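Putative flagellar protein FliS (Parabacteroides merdae ATCC 43184, PDB 4YOK) is of unknown function but pairs a prealbumin-like domain with a second domain made mostly of beta strands. Local coordinates at residues Q19-N24 against Y101-N106; E30-Q35 against A192-Y197; V49-G52 against T56-A59; F120-I125 against A129-V134; L136-T141 against T173-A178. One frame throughout, in Å; residues are numbered along the deposited sequence.

Contact 1 of 5, residues Q19-N24 against Y101-N106; sequences QGQALN and YFMISN
Leu-23 and the selenomethionine Met-103 meet by their ends. The two side chains lie roughly perpendicular, with Leu-23 CD2 set against Met-103 SE at 3.7 Å. The methyl CE lies a little further from the same carbon, with Met-103 CE to Leu-23 CD2 at 4.1 Å. The shape of Met-103 explains this reach. Its chain bends at both chi2 and chi3 (-69° and -70°), which turns the selenium and the methyl toward the 19-24 segment although the CB does not point there. Leu-23 likewise brings its CD2 branch to the contact from a CB that faces neither toward the partner nor away from it. Gln-21 comes to the same end of Met-103, at its terminal methyl. It is extended beyond CG and passes the selenomethionine at a slant. Its amide oxygen OE1 lies 3.7 Å from Met-103 CE in one of two modelled conformers, so this approach is less certain. The contact is small, about 114 Å² in all, and the CA atoms of Leu-23 and Met-103 are 8.7 Å apart. It is side-chain packing between the N-terminal and C-terminal family regions. Tyr-18 of strand 9-18 touches both Leu-23 and Met-103, and Val-16 and Val-98 also pack on Leu-23. In its own sheet, strand 102-111 runs antiparallel to strand 115-124, and Ile-125, just after that strand, also touches Met-103.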
# COMPACT_ATOMS: atom_id res chain seq x y z
N GLN A 19 -13.45 2.07 -3.91
CA GLN A 19 -14.34 2.38 -5.04
C GLN A 19 -13.88 1.59 -6.27
O GLN A 19 -13.82 2.13 -7.38
CB GLN A 19 -14.36 3.91 -5.31
CG GLN A 19 -14.93 4.67 -4.13
CD GLN A 19 -15.14 6.14 -4.42
OE1 GLN A 19 -14.37 6.79 -5.14
NE2 GLN A 19 -16.17 6.69 -3.80
N GLY A 20 -13.49 0.33 -6.04
CA GLY A 20 -13.03 -0.58 -7.08
C GLY A 20 -11.59 -0.46 -7.54
O GLY A 20 -11.14 -1.32 -8.31
N GLN A 21 -10.83 0.58 -7.09
CA GLN A 21 -9.44 0.81 -7.50
C GLN A 21 -8.45 0.23 -6.48
O GLN A 21 -8.61 0.44 -5.29
CB GLN A 21 -9.18 2.32 -7.68
CG GLN A 21 -7.94 2.63 -8.53
CD GLN A 21 -7.61 4.10 -8.60
OE1 GLN A 21 -7.42 4.78 -7.59
NE2 GLN A 21 -7.49 4.62 -9.82
N ALA A 22 -7.43 -0.54 -6.95
CA ALA A 22 -6.44 -1.16 -6.06
C ALA A 22 -5.61 -0.08 -5.36
O ALA A 22 -5.35 0.97 -5.91
CB ALA A 22 -5.54 -2.13 -6.82
N LEU A 23 -5.33 -0.31 -4.10
CA LEU A 23 -4.55 0.63 -3.31
C LEU A 23 -3.09 0.32 -3.46
O LEU A 23 -2.72 -0.85 -3.60
CB LEU A 23 -4.94 0.53 -1.82
CG LEU A 23 -6.40 0.84 -1.47
CD1 LEU A 23 -6.56 0.88 0.03
CD2 LEU A 23 -6.88 2.13 -2.13
N ASN A 24 -2.26 1.37 -3.39
CA ASN A 24 -0.79 1.29 -3.46
C ASN A 24 -0.26 1.31 -2.02
O ASN A 24 -0.51 2.27 -1.29
CB ASN A 24 -0.29 2.47 -4.29
CG ASN A 24 -0.90 2.51 -5.68
OD1 ASN A 24 -1.85 3.25 -5.98
ND2 ASN A 24 -0.46 1.63 -6.50
N TYR A 101 -7.83 6.75 4.74
CA TYR A 101 -7.89 8.10 5.34
C TYR A 101 -7.71 9.14 4.24
O TYR A 101 -8.43 10.12 4.19
CB TYR A 101 -6.77 8.25 6.39
CG TYR A 101 -6.97 7.36 7.59
CD1 TYR A 101 -8.07 7.55 8.44
CD2 TYR A 101 -6.12 6.29 7.85
CE1 TYR A 101 -8.30 6.70 9.52
CE2 TYR A 101 -6.31 5.47 8.96
CZ TYR A 101 -7.40 5.68 9.80
OH TYR A 101 -7.62 4.87 10.88
N PHE A 102 -6.75 8.87 3.34
CA PHE A 102 -6.36 9.73 2.22
C PHE A 102 -6.12 8.93 0.94
O PHE A 102 -5.79 7.75 0.99
CB PHE A 102 -5.05 10.50 2.54
CG PHE A 102 -5.17 11.41 3.74
CD1 PHE A 102 -5.80 12.65 3.63
CD2 PHE A 102 -4.72 11.00 5.00
CE1 PHE A 102 -5.97 13.47 4.76
CE2 PHE A 102 -4.88 11.82 6.12
CZ PHE A 102 -5.53 13.04 6.00
N MSE A 103 -6.30 9.60 -0.19
CA MSE A 103 -5.98 9.07 -1.50
C MSE A 103 -5.03 10.07 -2.18
O MSE A 103 -5.21 11.28 -2.04
CB MSE A 103 -7.24 8.79 -2.37
CG MSE A 103 -8.09 7.63 -1.87
SE MSE A 103 -7.23 5.85 -2.07
CE MSE A 103 -7.32 5.74 -4.02
N ILE A 104 -4.05 9.55 -2.91
CA ILE A 104 -3.09 10.32 -3.68
C ILE A 104 -3.52 10.19 -5.14
O ILE A 104 -3.82 9.08 -5.57
CB ILE A 104 -1.63 9.82 -3.46
CG1 ILE A 104 -1.21 9.90 -1.99
CG2 ILE A 104 -0.63 10.56 -4.37
CD1 ILE A 104 0.04 9.03 -1.65
N SER A 105 -3.53 11.29 -5.89
CA SER A 105 -3.88 11.25 -7.31
C SER A 105 -3.09 12.30 -8.09
O SER A 105 -2.42 13.12 -7.48
CB SER A 105 -5.38 11.49 -7.50
OG SER A 105 -5.74 12.80 -7.12
N ASN A 106 -3.18 12.24 -9.44
CA ASN A 106 -2.55 13.20 -10.37
C ASN A 106 -1.04 13.36 -10.12
O ASN A 106 -0.51 14.47 -10.21
CB ASN A 106 -3.27 14.56 -10.27
CG ASN A 106 -3.11 15.45 -11.48
OD1 ASN A 106 -2.93 14.98 -12.62
ND2 ASN A 106 -3.16 16.76 -11.25

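Contact 2 of 5, residues E30-Q35 against A192-Y197; sequences EAVQLQ and ADQAIY
Gln-194 lays its folded side chain against Ala-31 and Val-32. Its CG stands anti to the carbonyl carbon (chi1 -82°), and the chain then bends at chi2 (-62°). The bend brings the amide over the methyl of Ala-31. Ala-31 CB is 3.7 Å from Gln-194 OE1 and equally 3.7 Å from Gln-194 NE2, so the methyl sits close to both ends of the amide. The aliphatic part makes its own contacts. Gln-194 CG lies 3.7 Å from Ala-31 O and 4.0 Å from Val-32 CG2. Val-32 presents this branch because its other methyl, CG1, is turned anti to the backbone N (chi1 -179°). Arg-26 touches both Ala-31 and Gln-194. An alanine in place of Gln-194 would probably leave the Ala-31 methyl and Val-32 CG2 without their cover and open a gap between the two segments. Asn-74 ties the same place together by hydrogen bonds, from ND2 to Ala-31 O and to Asp-193 OD2. The contact is interdomain packing between two beta domains. A turn entering strand 33-37 of the prealbumin-like domain meets the loop before strand 196-202 of the C-terminal domain, whose family is grouped with the E-set folds.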
# COMPACT_ATOMS: atom_id res chain seq x y z
N GLU A 30 6.10 -7.74 5.70
CA GLU A 30 4.80 -8.10 6.31
C GLU A 30 4.10 -6.83 6.84
O GLU A 30 3.35 -6.90 7.83
CB GLU A 30 4.99 -9.13 7.43
CG GLU A 30 5.79 -10.35 7.00
CD GLU A 30 5.89 -11.44 8.05
OE1 GLU A 30 5.74 -11.15 9.26
OE2 GLU A 30 6.16 -12.60 7.65
N ALA A 31 4.33 -5.68 6.19
CA ALA A 31 3.78 -4.40 6.64
C ALA A 31 2.25 -4.38 6.69
O ALA A 31 1.69 -3.84 7.65
CB ALA A 31 4.26 -3.29 5.75
N VAL A 32 1.59 -4.96 5.66
CA VAL A 32 0.13 -4.97 5.55
C VAL A 32 -0.36 -6.40 5.38
O VAL A 32 0.08 -7.12 4.46
CB VAL A 32 -0.37 -4.05 4.40
CG1 VAL A 32 -1.90 -4.04 4.32
CG2 VAL A 32 0.16 -2.63 4.58
N GLN A 33 -1.26 -6.81 6.30
CA GLN A 33 -1.81 -8.15 6.31
C GLN A 33 -3.31 -8.17 6.34
O GLN A 33 -3.93 -7.27 6.90
CB GLN A 33 -1.30 -8.92 7.55
CG GLN A 33 0.20 -9.16 7.52
CD GLN A 33 0.74 -9.65 8.84
OE1 GLN A 33 1.64 -9.05 9.44
NE2 GLN A 33 0.22 -10.77 9.31
N LEU A 34 -3.87 -9.23 5.78
CA LEU A 34 -5.30 -9.55 5.86
C LEU A 34 -5.42 -10.88 6.57
O LEU A 34 -4.42 -11.58 6.74
CB LEU A 34 -5.99 -9.58 4.49
CG LEU A 34 -5.87 -8.34 3.60
CD1 LEU A 34 -6.54 -8.59 2.30
CD2 LEU A 34 -6.43 -7.08 4.29
N GLN A 35 -6.63 -11.24 6.98
CA GLN A 35 -6.81 -12.52 7.66
C GLN A 35 -7.93 -13.28 7.03
O GLN A 35 -8.93 -12.68 6.66
CB GLN A 35 -7.07 -12.30 9.16
CG GLN A 35 -5.83 -11.78 9.90
CD GLN A 35 -6.13 -11.54 11.35
OE1 GLN A 35 -6.83 -10.60 11.71
NE2 GLN A 35 -5.64 -12.43 12.19
N ALA A 192 -2.36 6.29 12.28
CA ALA A 192 -2.25 5.06 11.47
C ALA A 192 -0.87 4.44 11.62
O ALA A 192 0.10 5.15 11.90
CB ALA A 192 -2.52 5.37 10.01
N ASP A 193 -0.77 3.13 11.37
CA ASP A 193 0.50 2.39 11.46
C ASP A 193 1.21 2.25 10.11
O ASP A 193 2.33 1.73 10.05
CB ASP A 193 0.19 0.97 12.01
CG ASP A 193 -0.41 -0.01 11.00
OD1 ASP A 193 -1.12 0.44 10.05
OD2 ASP A 193 -0.20 -1.21 11.17
N GLN A 194 0.53 2.62 9.01
CA GLN A 194 1.02 2.43 7.64
C GLN A 194 0.56 3.56 6.75
O GLN A 194 -0.54 4.08 6.96
CB GLN A 194 0.45 1.10 7.07
CG GLN A 194 1.23 -0.17 7.50
CD GLN A 194 2.66 -0.12 7.01
OE1 GLN A 194 2.94 0.18 5.83
NE2 GLN A 194 3.59 -0.31 7.92
N ALA A 195 1.38 3.93 5.78
CA ALA A 195 1.02 4.98 4.82
C ALA A 195 0.29 4.40 3.60
O ALA A 195 0.35 3.18 3.33
CB ALA A 195 2.29 5.69 4.36
N ILE A 196 -0.34 5.30 2.82
CA ILE A 196 -0.87 5.01 1.48
C ILE A 196 0.15 5.63 0.53
O ILE A 196 0.81 6.62 0.89
CB ILE A 196 -2.32 5.52 1.24
CG1 ILE A 196 -2.93 4.88 -0.05
CG2 ILE A 196 -2.40 7.05 1.21
CD1 ILE A 196 -4.24 4.23 0.14
N TYR A 197 0.33 5.03 -0.63
CA TYR A 197 1.33 5.51 -1.58
C TYR A 197 0.74 5.75 -2.96
O TYR A 197 -0.39 5.36 -3.27
CB TYR A 197 2.45 4.44 -1.69
CG TYR A 197 3.24 4.16 -0.42
CD1 TYR A 197 2.78 3.26 0.53
CD2 TYR A 197 4.48 4.77 -0.20
CE1 TYR A 197 3.52 2.99 1.68
CE2 TYR A 197 5.21 4.52 0.95
CZ TYR A 197 4.72 3.64 1.90
OH TYR A 197 5.45 3.37 3.01

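Contact 3 of 5, residues V49-G52 against T56-A59; sequences VFVG and TFSA
Phe-57 packs against Val-49 and Val-51. Its CB lies 3.7 Å from Phe-50 O, so the side chain starts beside the facing backbone. The next step is set by chi1 (50°), which places CG between the backbone N and the carbonyl carbon. The two ortho carbons of the ring each meet a valine. Phe-57 CD2 meets Val-49 CG2 at 4.1 Å, and Phe-57 CD1 lies 4.3 Å from Val-51 CG2. Both methyls approach the ring obliquely. Further out, the ring atom CE1 packs on Leu-34 of strand 33-37. Val-49 uses its other branch as well, with Val-49 CG1 on Ala-59 CB at 4.1 Å. The backbones are joined near the turn by one direct bond, Gly-52 N to Thr-56 O at 2.7 Å, which is nearly straight (168° at the hydrogen). Beyond it the strands diverge, and a water fills the place of a direct link: it donates to Phe-50 O and accepts from Ser-58 N. Thr-56 turns its hydroxyl back to Asp-54 in the connecting turn. The two segments thus form a tight, turn-linked connection from one sheet to another, their end-to-end directions 145° apart. Strand 47-50 pairs with strand 33-37 in one sheet, while strand 56-62 pairs with strand 9-18 in the other, where Val-16 touches Phe-57. The phenylalanine side chain therefore packs against residues of both sheets.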
# COMPACT_ATOMS: atom_id res chain seq x y z
N VAL A 49 -2.47 -13.32 5.33
CA VAL A 49 -2.07 -13.12 3.92
C VAL A 49 -1.41 -11.75 3.85
O VAL A 49 -1.87 -10.81 4.49
CB VAL A 49 -3.13 -13.34 2.80
CG1 VAL A 49 -3.64 -14.79 2.79
CG2 VAL A 49 -4.27 -12.35 2.88
N PHE A 50 -0.30 -11.67 3.15
CA PHE A 50 0.48 -10.44 3.09
C PHE A 50 0.14 -9.73 1.78
O PHE A 50 0.08 -10.35 0.72
CB PHE A 50 1.98 -10.77 3.30
CG PHE A 50 2.17 -11.70 4.49
CD1 PHE A 50 2.06 -13.08 4.36
CD2 PHE A 50 2.36 -11.18 5.77
CE1 PHE A 50 2.14 -13.92 5.47
CE2 PHE A 50 2.47 -12.03 6.88
CZ PHE A 50 2.36 -13.39 6.72
N VAL A 51 -0.20 -8.45 1.88
CA VAL A 51 -0.62 -7.65 0.72
C VAL A 51 0.62 -7.07 0.02
O VAL A 51 1.56 -6.64 0.69
CB VAL A 51 -1.63 -6.57 1.17
CG1 VAL A 51 -2.13 -5.76 -0.01
CG2 VAL A 51 -2.83 -7.21 1.90
N GLY A 52 0.65 -7.12 -1.31
CA GLY A 52 1.77 -6.60 -2.10
C GLY A 52 1.72 -5.11 -2.31
O GLY A 52 0.76 -4.45 -1.90
N THR A 56 -2.37 -6.37 -4.08
CA THR A 56 -2.81 -7.72 -4.41
C THR A 56 -2.28 -8.72 -3.40
O THR A 56 -1.27 -8.48 -2.73
CB THR A 56 -2.36 -8.13 -5.83
OG1 THR A 56 -0.94 -8.24 -5.86
CG2 THR A 56 -2.82 -7.17 -6.92
N PHE A 57 -2.92 -9.88 -3.35
CA PHE A 57 -2.53 -10.99 -2.50
C PHE A 57 -2.94 -12.29 -3.22
O PHE A 57 -3.83 -12.28 -4.07
CB PHE A 57 -3.15 -10.89 -1.09
CG PHE A 57 -4.65 -10.64 -1.05
CD1 PHE A 57 -5.16 -9.34 -1.09
CD2 PHE A 57 -5.55 -11.70 -0.99
CE1 PHE A 57 -6.54 -9.11 -1.07
CE2 PHE A 57 -6.94 -11.47 -0.99
CZ PHE A 57 -7.42 -10.17 -1.04
N SER A 58 -2.21 -13.37 -2.94
CA SER A 58 -2.52 -14.68 -3.51
C SER A 58 -2.18 -15.74 -2.50
O SER A 58 -1.22 -15.59 -1.73
CB SER A 58 -1.82 -14.92 -4.84
OG SER A 58 -0.42 -15.10 -4.68
N ALA A 59 -3.01 -16.78 -2.44
CA ALA A 59 -2.82 -17.86 -1.49
C ALA A 59 -3.29 -19.16 -2.08
O ALA A 59 -4.33 -19.19 -2.74
CB ALA A 59 -3.60 -17.56 -0.21
O HOH W 1 -0.22 -12.76 -0.77

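Contact 4 of 5, residues F120-I125 against A129-V134; sequences FMINRI and AKISRV
Ile-122 meets Ile-131 and Val-134 tip to tip. Its CG2 touches Ile-131 CD1 at 3.9 Å, and its CD1 reaches Val-134 CG2, also at 3.9 Å. Val-134 has its second methyl on Phe-120. Val-134 CG1 lies 3.7 Å from Phe-120 CZ, near the plane of the ring and at its edge. The two side chains run alongside each other with reversed directions. The ring gets there because chi1 of Phe-120 (53°) sets CG between the backbone N and the carbonyl carbon. At the solvent side Arg-124 closes the row. Its extended chi1 and chi2 carry Arg-124 CD to 3.4 Å from Ala-129 O. The bend at chi3 then turns the guanidinium end toward a water. This water accepts from Arg-124 NH1 at 2.9 Å and donates to Ala-129 O at 2.7 Å. The next shell holds the apolar groups. Phe-102 packs on Ile-122, Arg-124 and Ile-131, Val-163 on Phe-120 and Ile-122, and Val-187 on Ile-122. Just before Val-134, Ser-132 and Arg-133 both face Leu-188 of strand 182-189 in a classic beta bulge. The axes of strands 120-124 and 131-134 run nearly antiparallel (162°), with a closest approach of 11.5 Å, too far apart for backbone pairing. They belong to different sheets, and their inward side chains fill the space between. This is the core packing of a beta sandwich, here in the C-terminal domain.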
# COMPACT_ATOMS: atom_id res chain seq x y z
N PHE A 120 1.33 16.54 -6.83
CA PHE A 120 0.22 15.58 -6.72
C PHE A 120 -0.88 16.16 -5.87
O PHE A 120 -0.72 17.25 -5.30
CB PHE A 120 0.69 14.20 -6.16
CG PHE A 120 1.45 14.27 -4.85
CD1 PHE A 120 2.81 14.54 -4.84
CD2 PHE A 120 0.82 13.97 -3.65
CE1 PHE A 120 3.52 14.59 -3.63
CE2 PHE A 120 1.54 13.99 -2.45
CZ PHE A 120 2.87 14.35 -2.44
N MSE A 121 -2.01 15.46 -5.83
CA MSE A 121 -3.16 15.85 -5.03
C MSE A 121 -3.37 14.86 -3.89
O MSE A 121 -3.27 13.65 -4.09
CB MSE A 121 -4.42 15.87 -5.92
CG MSE A 121 -4.44 17.03 -6.86
SE MSE A 121 -5.61 18.39 -6.12
CE MSE A 121 -7.32 17.35 -6.20
N ILE A 122 -3.65 15.38 -2.70
CA ILE A 122 -3.98 14.58 -1.53
C ILE A 122 -5.43 14.86 -1.23
O ILE A 122 -5.79 16.00 -0.92
CB ILE A 122 -3.07 14.84 -0.30
CG1 ILE A 122 -1.60 14.49 -0.59
CG2 ILE A 122 -3.62 14.05 0.94
CD1 ILE A 122 -0.60 15.07 0.45
N ASN A 123 -6.25 13.84 -1.40
CA ASN A 123 -7.69 13.92 -1.17
C ASN A 123 -8.03 13.30 0.17
O ASN A 123 -7.73 12.12 0.39
CB ASN A 123 -8.43 13.18 -2.31
CG ASN A 123 -7.92 13.57 -3.68
OD1 ASN A 123 -8.12 14.70 -4.12
ND2 ASN A 123 -7.13 12.70 -4.33
N ARG A 124 -8.68 14.07 1.05
CA ARG A 124 -9.11 13.57 2.36
C ARG A 124 -10.42 12.79 2.19
O ARG A 124 -11.41 13.35 1.71
CB ARG A 124 -9.26 14.71 3.37
CG ARG A 124 -9.60 14.20 4.78
CD ARG A 124 -9.70 15.28 5.85
NE ARG A 124 -10.65 16.33 5.45
CZ ARG A 124 -10.31 17.60 5.28
NH1 ARG A 124 -9.06 18.00 5.49
NH2 ARG A 124 -11.23 18.49 4.91
N ILE A 125 -10.41 11.51 2.54
CA ILE A 125 -11.59 10.63 2.45
C ILE A 125 -12.34 10.62 3.79
O ILE A 125 -13.57 10.68 3.79
CB ILE A 125 -11.20 9.19 1.99
CG1 ILE A 125 -10.39 9.18 0.64
CG2 ILE A 125 -12.40 8.24 1.92
CD1 ILE A 125 -11.07 9.84 -0.61
N ALA A 129 -9.63 13.00 9.55
CA ALA A 129 -8.25 12.54 9.40
C ALA A 129 -7.31 13.72 9.18
O ALA A 129 -7.68 14.71 8.53
CB ALA A 129 -8.14 11.55 8.25
N LYS A 130 -6.09 13.59 9.70
CA LYS A 130 -5.04 14.59 9.60
C LYS A 130 -3.78 13.95 9.04
O LYS A 130 -3.49 12.80 9.38
CB LYS A 130 -4.73 15.23 10.97
CG LYS A 130 -5.89 16.00 11.62
CD LYS A 130 -6.27 17.29 10.86
CE LYS A 130 -7.47 18.00 11.44
NZ LYS A 130 -7.12 18.82 12.63
N ILE A 131 -3.00 14.71 8.28
CA ILE A 131 -1.75 14.17 7.71
C ILE A 131 -0.62 14.26 8.75
O ILE A 131 -0.39 15.32 9.30
CB ILE A 131 -1.34 14.88 6.39
CG1 ILE A 131 -2.42 14.74 5.29
CG2 ILE A 131 0.04 14.38 5.89
CD1 ILE A 131 -2.29 15.72 4.15
N SER A 132 0.07 13.13 9.00
CA SER A 132 1.22 13.07 9.92
C SER A 132 2.50 13.45 9.14
O SER A 132 3.23 14.37 9.53
CB SER A 132 1.33 11.68 10.54
OG SER A 132 2.53 11.58 11.29
N ARG A 133 2.71 12.79 7.98
CA ARG A 133 3.85 13.13 7.14
C ARG A 133 3.62 12.70 5.70
O ARG A 133 2.83 11.79 5.43
CB ARG A 133 5.18 12.53 7.67
CG ARG A 133 5.26 11.03 7.74
CD ARG A 133 6.64 10.62 8.20
NE ARG A 133 6.77 9.17 8.27
CZ ARG A 133 6.77 8.46 9.40
NH1 ARG A 133 6.67 9.08 10.58
NH2 ARG A 133 6.90 7.14 9.37
N VAL A 134 4.32 13.38 4.80
CA VAL A 134 4.37 13.10 3.37
C VAL A 134 5.83 12.72 3.07
O VAL A 134 6.76 13.38 3.56
CB VAL A 134 3.84 14.29 2.54
CG1 VAL A 134 3.99 14.02 1.06
CG2 VAL A 134 2.38 14.57 2.89
O HOH W 2 -6.91 16.82 6.98

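Contact 5 of 5, residues L136-T141 against T173-A178; sequences LLLSKT and TEIVKA
Lys-140 and Glu-174 are brought together by bends in both chains: Lys-140 turns at chi3 (-75°), and Glu-174 turns at chi2 (-54°). The two side chains approach obliquely. The result is a long salt bridge, with Lys-140 NZ 3.9 Å from Glu-174 OE1. The other carboxylate oxygen is held more closely. Lys-177 NZ donates to Glu-174 OE2 at 2.9 Å, arriving on the syn side and 24° out of the carboxylate plane. One carboxylate thus serves two lysines, Lys-140 NZ and Lys-177 NZ staying 7.0 Å apart, and it probably offsets their like charges. A glutamine in place of Glu-174 would probably leave both Lys-140 and Lys-177 without the negative charge that they share. The contact joins the end of strand 131-139 to the short helix 173-177, which lies in the connection from strand 161-168 to strand 182-189 of the C-terminal beta sandwich. Apart from the charged groups the packing is apolar. Leu-138 and Ile-175 lie roughly perpendicular, with Leu-138 CD1 on Ile-175 CD1 at 3.7 Å. Ala-178, the first residue to leave the helix, sets its CB 3.9 Å from Lys-140 CG, so the root of the lysine chain packs here too. Where the strand ends, Ser-139 OG accepts from Thr-141 N at 3.1 Å in an ST turn. Leu-150 touches Lys-140 and Glu-174, and Tyr-151 touches Ile-175.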
# COMPACT_ATOMS: atom_id res chain seq x y z
N LEU A 136 8.81 11.60 0.11
CA LEU A 136 9.33 11.54 -1.25
C LEU A 136 10.39 10.46 -1.23
O LEU A 136 11.28 10.51 -0.39
CB LEU A 136 9.89 12.91 -1.69
CG LEU A 136 8.93 13.78 -2.51
CD1 LEU A 136 7.62 14.06 -1.78
CD2 LEU A 136 9.60 15.05 -2.99
N LEU A 137 10.22 9.42 -2.07
CA LEU A 137 11.10 8.26 -2.06
C LEU A 137 11.68 7.92 -3.41
O LEU A 137 11.01 8.06 -4.44
CB LEU A 137 10.29 7.02 -1.58
CG LEU A 137 9.52 7.15 -0.27
CD1 LEU A 137 8.42 6.08 -0.15
CD2 LEU A 137 10.46 7.12 0.93
N LEU A 138 12.93 7.42 -3.40
CA LEU A 138 13.60 6.88 -4.57
C LEU A 138 14.17 5.51 -4.21
O LEU A 138 14.60 5.30 -3.07
CB LEU A 138 14.72 7.78 -5.13
CG LEU A 138 14.29 9.14 -5.71
CD1 LEU A 138 15.50 10.07 -5.86
CD2 LEU A 138 13.57 8.99 -7.05
N SER A 139 14.16 4.59 -5.17
CA SER A 139 14.72 3.26 -4.97
C SER A 139 15.48 2.83 -6.22
O SER A 139 15.12 3.25 -7.32
CB SER A 139 13.58 2.27 -4.68
OG SER A 139 14.10 0.95 -4.57
N LYS A 140 16.51 1.97 -6.06
CA LYS A 140 17.24 1.32 -7.17
C LYS A 140 16.43 0.15 -7.76
O LYS A 140 16.86 -0.43 -8.77
CB LYS A 140 18.57 0.70 -6.65
CG LYS A 140 19.68 1.67 -6.35
CD LYS A 140 21.00 0.92 -6.15
CE LYS A 140 21.12 0.19 -4.83
NZ LYS A 140 22.54 -0.07 -4.47
N THR A 141 15.40 -0.31 -7.03
CA THR A 141 14.60 -1.48 -7.41
C THR A 141 13.13 -1.13 -7.55
O THR A 141 12.71 -0.04 -7.15
CB THR A 141 14.76 -2.66 -6.39
OG1 THR A 141 13.90 -2.43 -5.28
CG2 THR A 141 16.21 -2.88 -5.93
N THR A 173 25.49 10.28 -3.95
CA THR A 173 26.24 9.42 -4.87
C THR A 173 25.51 8.16 -5.25
O THR A 173 25.72 7.67 -6.36
CB THR A 173 27.63 9.07 -4.29
OG1 THR A 173 27.48 8.45 -3.01
CG2 THR A 173 28.55 10.27 -4.19
N GLU A 174 24.67 7.61 -4.35
CA GLU A 174 23.91 6.38 -4.62
C GLU A 174 22.90 6.58 -5.76
O GLU A 174 22.77 5.70 -6.61
CB GLU A 174 23.19 5.89 -3.35
CG GLU A 174 24.14 5.26 -2.33
CD GLU A 174 25.01 4.13 -2.87
OE1 GLU A 174 24.44 3.11 -3.32
OE2 GLU A 174 26.25 4.28 -2.85
N ILE A 175 22.24 7.76 -5.81
CA ILE A 175 21.28 8.09 -6.89
C ILE A 175 22.03 8.16 -8.26
O ILE A 175 21.60 7.56 -9.23
CB ILE A 175 20.50 9.42 -6.56
CG1 ILE A 175 19.51 9.18 -5.38
CG2 ILE A 175 19.74 9.93 -7.82
CD1 ILE A 175 19.01 10.42 -4.67
N VAL A 176 23.17 8.88 -8.29
CA VAL A 176 24.00 9.07 -9.49
C VAL A 176 24.50 7.69 -10.01
O VAL A 176 24.47 7.44 -11.21
CB VAL A 176 25.17 10.05 -9.20
CG1 VAL A 176 26.06 10.24 -10.44
CG2 VAL A 176 24.65 11.40 -8.72
N LYS A 177 24.87 6.78 -9.08
CA LYS A 177 25.38 5.42 -9.39
C LYS A 177 24.32 4.42 -9.83
O LYS A 177 24.66 3.41 -10.44
CB LYS A 177 26.05 4.84 -8.13
CG LYS A 177 27.50 5.25 -7.91
CD LYS A 177 27.95 5.09 -6.44
CE LYS A 177 27.85 3.68 -5.90
NZ LYS A 177 28.49 3.55 -4.57
N ALA A 178 23.06 4.64 -9.43
CA ALA A 178 21.95 3.71 -9.69
C ALA A 178 21.76 3.42 -11.19
O ALA A 178 21.66 4.35 -11.97
CB ALA A 178 20.67 4.28 -9.09

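How the contacts relate
From the N terminus, contact 1 opens first, at 19-24, and contact 2 opens soon after, at 30-35. Contact 3 opens and closes within the N-terminal domain as a local sheet-to-sheet connection, inside the loops of both. Contact 1 then closes at 101-106, on strand 102-111. Contacts 4 and 5 follow in series, both using strand 131-139, and both lie within the loop of contact 2. Contact 2 closes last, at 192-197, so contacts 1 and 2 cross. These two tie the domains together and touch each other through Asn-24 and Tyr-197. Contacts 3 and 4 lie on opposite sides of the chain's centre, each within its own domain.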